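Local coordinates for protein restriction endonuclease THAI (Thermoplasma acidophilum, PDB 3NDH) that is a restriction endonuclease that binds its specific DNA site with intercalation but without base flipping, and probably cuts it as a PD-(D/E)XK nuclease, at residues Q42-E47 and M56-L61. Numbering follows the deposited sequence. Where two conformers were deposited one is given.
With nucleotides of chain C; nucleotides of chain D.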
loop_
_atom_site.group_PDB
_atom_site.type_symbol
_atom_site.label_atom_id
_atom_site.label_comp_id
_atom_site.label_asym_id
_atom_site.label_seq_id
_atom_site.Cartn_x
_atom_site.Cartn_y
_atom_site.Cartn_z
ATOM N N GLN A 42 -1.608 16.055 -2.412
ATOM C CA GLN A 42 -1.065 16.327 -1.096
ATOM C C GLN A 42 -1.909 15.649 -0.000
ATOM O O GLN A 42 -1.367 15.118 0.976
ATOM C CB GLN A 42 -0.966 17.836 -0.886
ATOM C CG GLN A 42 -0.179 18.185 0.351
ATOM C CD GLN A 42 0.129 19.648 0.475
ATOM O OE1 GLN A 42 -0.064 20.420 -0.459
ATOM N NE2 GLN A 42 0.593 20.048 1.653
ATOM N N LEU A 43 -3.230 15.666 -0.148
ATOM C CA LEU A 43 -4.114 14.935 0.777
ATOM C C LEU A 43 -3.782 13.450 0.714
ATOM O O LEU A 43 -3.687 12.788 1.738
ATOM C CB LEU A 43 -5.578 15.153 0.447
ATOM C CG LEU A 43 -6.135 16.574 0.551
ATOM C CD1 LEU A 43 -7.611 16.573 0.214
ATOM C CD2 LEU A 43 -5.892 17.175 1.919
ATOM N N ALA A 44 -3.566 12.916 -0.484
ATOM C CA ALA A 44 -3.188 11.499 -0.591
ATOM C C ALA A 44 -1.918 11.194 0.173
ATOM O O ALA A 44 -1.826 10.200 0.902
ATOM C CB ALA A 44 -3.033 11.096 -2.044
ATOM N N GLU A 45 -0.906 12.032 0.022
ATOM C CA GLU A 45 0.347 11.767 0.726
ATOM C C GLU A 45 0.221 11.911 2.248
ATOM O O GLU A 45 0.810 11.118 3.002
ATOM C CB GLU A 45 1.506 12.598 0.166
ATOM C CG GLU A 45 1.448 14.078 0.383
ATOM C CD GLU A 45 2.809 14.748 0.240
ATOM O OE1 GLU A 45 3.015 15.788 0.914
ATOM O OE2 GLU A 45 3.670 14.257 -0.526
ATOM N N LEU A 46 -0.574 12.885 2.694
ATOM C CA LEU A 46 -0.809 13.069 4.119
ATOM C C LEU A 46 -1.496 11.867 4.755
ATOM O O LEU A 46 -1.321 11.625 5.964
ATOM C CB LEU A 46 -1.635 14.333 4.362
ATOM C CG LEU A 46 -0.845 15.630 4.190
ATOM C CD1 LEU A 46 -1.767 16.828 4.192
ATOM C CD2 LEU A 46 0.145 15.756 5.317
ATOM N N GLU A 47 -2.216 11.098 3.969
ATOM C CA GLU A 47 -2.914 9.906 4.419
ATOM C C GLU A 47 -2.127 8.617 4.160
ATOM O O GLU A 47 -2.599 7.540 4.494
ATOM C CB GLU A 47 -4.270 9.857 3.728
ATOM C CG GLU A 47 -5.118 11.069 4.176
ATOM C CD GLU A 47 -6.412 11.209 3.465
ATOM O OE1 GLU A 47 -6.976 10.176 3.055
ATOM O OE2 GLU A 47 -6.884 12.370 3.367
ATOM N N MET A 56 4.766 3.692 -0.537
ATOM C CA MET A 56 4.432 3.262 -1.897
ATOM C C MET A 56 2.943 3.188 -2.112
ATOM O O MET A 56 2.461 3.464 -3.228
ATOM C CB MET A 56 5.042 1.876 -2.179
ATOM C CG MET A 56 6.538 1.922 -2.320
ATOM S SD MET A 56 7.272 0.317 -2.557
ATOM C CE MET A 56 6.699 -0.100 -4.183
ATOM N N GLU A 57 2.198 2.883 -1.048
ATOM C CA GLU A 57 0.764 2.744 -1.131
ATOM C C GLU A 57 0.062 4.060 -1.458
ATOM O O GLU A 57 -1.128 4.060 -1.787
ATOM C CB GLU A 57 0.197 2.092 0.136
ATOM C CG GLU A 57 0.244 2.928 1.372
ATOM C CD GLU A 57 1.510 2.810 2.191
ATOM O OE1 GLU A 57 2.568 2.430 1.668
ATOM O OE2 GLU A 57 1.440 3.134 3.413
ATOM N N VAL A 58 0.762 5.183 -1.397
ATOM C CA VAL A 58 0.196 6.442 -1.905
ATOM C C VAL A 58 -0.306 6.288 -3.320
ATOM O O VAL A 58 -1.259 6.958 -3.704
ATOM C CB VAL A 58 1.216 7.602 -1.806
ATOM C CG1 VAL A 58 2.331 7.470 -2.858
ATOM C CG2 VAL A 58 0.513 8.961 -1.879
ATOM N N GLY A 59 0.335 5.445 -4.115
ATOM C CA GLY A 59 -0.071 5.235 -5.493
ATOM C C GLY A 59 -1.488 4.730 -5.616
ATOM O O GLY A 59 -2.218 5.085 -6.546
ATOM N N SER A 60 -1.903 3.906 -4.668
ATOM C CA SER A 60 -3.235 3.333 -4.717
ATOM C C SER A 60 -4.289 4.407 -4.466
ATOM O O SER A 60 -5.355 4.432 -5.081
ATOM C CB SER A 60 -3.305 2.197 -3.688
ATOM O OG SER A 60 -2.258 1.231 -3.875
ATOM N N LEU A 61 -3.971 5.351 -3.585
ATOM C CA LEU A 61 -4.863 6.452 -3.320
ATOM C C LEU A 61 -4.874 7.503 -4.453
ATOM O O LEU A 61 -5.916 8.009 -4.846
ATOM C CB LEU A 61 -4.498 7.054 -1.958
ATOM C CG LEU A 61 -5.470 8.042 -1.322
ATOM C CD1 LEU A 61 -6.926 7.543 -1.339
ATOM C CD2 LEU A 61 -5.029 8.364 0.108
ATOM P P DC C 7 -0.620 -1.422 -9.834
ATOM O OP1 DC C 7 -1.546 -0.594 -10.614
ATOM O OP2 DC C 7 0.569 -2.029 -10.498
ATOM O "O5'" DC C 7 -0.118 -0.572 -8.588
ATOM C "C5'" DC C 7 -0.961 0.389 -7.972
ATOM C "C4'" DC C 7 -0.243 1.008 -6.799
ATOM O "O4'" DC C 7 0.125 -0.038 -5.880
ATOM C "C3'" DC C 7 1.085 1.682 -7.133
ATOM O "O3'" DC C 7 0.840 3.024 -7.624
ATOM C "C2'" DC C 7 1.787 1.663 -5.781
ATOM C "C1'" DC C 7 1.171 0.451 -5.049
ATOM N N1 DC C 7 2.102 -0.662 -4.775
ATOM C C2 DC C 7 2.663 -0.762 -3.499
ATOM O O2 DC C 7 2.271 0.009 -2.608
ATOM N N3 DC C 7 3.607 -1.700 -3.257
ATOM C C4 DC C 7 3.978 -2.537 -4.229
ATOM N N4 DC C 7 4.958 -3.405 -3.962
ATOM C C5 DC C 7 3.370 -2.508 -5.520
ATOM C C6 DC C 7 2.440 -1.564 -5.749
ATOM P P DG C 8 1.895 3.743 -8.623
ATOM O OP1 DG C 8 1.182 4.864 -9.284
ATOM O OP2 DG C 8 2.545 2.692 -9.450
ATOM O "O5'" DG C 8 2.999 4.367 -7.654
ATOM C "C5'" DG C 8 4.219 3.677 -7.355
ATOM C "C4'" DG C 8 5.010 4.454 -6.325
ATOM O "O4'" DG C 8 6.007 3.610 -5.699
ATOM C "C3'" DG C 8 5.764 5.685 -6.830
ATOM O "O3'" DG C 8 5.703 6.674 -5.787
ATOM C "C2'" DG C 8 7.172 5.141 -7.024
ATOM C "C1'" DG C 8 7.286 4.223 -5.821
ATOM N N9 DG C 8 8.279 3.162 -5.921
ATOM C C8 DG C 8 8.618 2.429 -7.036
ATOM N N7 DG C 8 9.529 1.527 -6.796
ATOM C C5 DG C 8 9.815 1.678 -5.443
ATOM C C6 DG C 8 10.725 0.974 -4.604
ATOM O O6 DG C 8 11.505 0.060 -4.903
ATOM N N1 DG C 8 10.676 1.443 -3.294
ATOM C C2 DG C 8 9.862 2.458 -2.849
ATOM N N2 DG C 8 9.947 2.762 -1.546
ATOM N N3 DG C 8 9.028 3.129 -3.622
ATOM C C4 DG C 8 9.053 2.684 -4.895
ATOM P P DG D 6 11.100 -4.009 5.325
ATOM O OP1 DG D 6 11.274 -4.676 6.625
ATOM O OP2 DG D 6 11.111 -4.815 4.088
ATOM O "O5'" DG D 6 9.760 -3.152 5.336
ATOM C "C5'" DG D 6 9.651 -1.984 6.148
ATOM C "C4'" DG D 6 8.394 -1.220 5.796
ATOM O "O4'" DG D 6 8.454 -0.793 4.423
ATOM C "C3'" DG D 6 7.108 -2.035 5.886
ATOM O "O3'" DG D 6 6.599 -1.969 7.218
ATOM C "C2'" DG D 6 6.188 -1.311 4.923
ATOM C "C1'" DG D 6 7.148 -0.810 3.847
ATOM N N9 DG D 6 7.220 -1.595 2.618
ATOM C C8 DG D 6 8.210 -2.477 2.275
ATOM N N7 DG D 6 8.067 -2.960 1.073
ATOM C C5 DG D 6 6.906 -2.372 0.602
ATOM C C6 DG D 6 6.272 -2.488 -0.652
ATOM O O6 DG D 6 6.646 -3.120 -1.642
ATOM N N1 DG D 6 5.098 -1.744 -0.709
ATOM C C2 DG D 6 4.604 -0.971 0.307
ATOM N N2 DG D 6 3.448 -0.344 0.050
ATOM N N3 DG D 6 5.206 -0.828 1.482
ATOM C C4 DG D 6 6.346 -1.550 1.556
#
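Where the end of helix 27-46 meets the segment 56-61, the closest CA pairs are Ala44 with Leu61 and Glu45 with Val58, each about 6 Å apart. Ala44 CB packs on Leu61 CG at 4.0 Å. Leu61 CD2 reaches over the helix backbone to Ala44 CA at 3.7 Å. The same methyl meets CB and OE1 of Glu47, whose side chain crosses it at about a right angle, while Glu47 OE2 makes a salt bridge with Arg217 NH1 of the second subunit. Val58 CG2, anti to its own N, lies 3.8 Å from Glu45 CA and also packs on Ala44 CB. From the other side of 56-61, Met56 enters the DNA and lies between the DC7 and DG8 bases of chain C, the intercalation of this specific complex. Its CG is 3.1 Å from DG8 N3, and a bend at chi3 (69°) turns CE to DC7 N3. With an alanine in its place, little would stand between these bases, and the opened step would probably fall back toward direct stacking. Glu57 OE1 accepts a weak hydrogen bond from N2 of DG6 of chain D (3.3 Å), the base paired with DC7, on its minor-groove edge. No hydrogen bond joins the two segments: apolar packing alone links them, beside residues that touch the DNA.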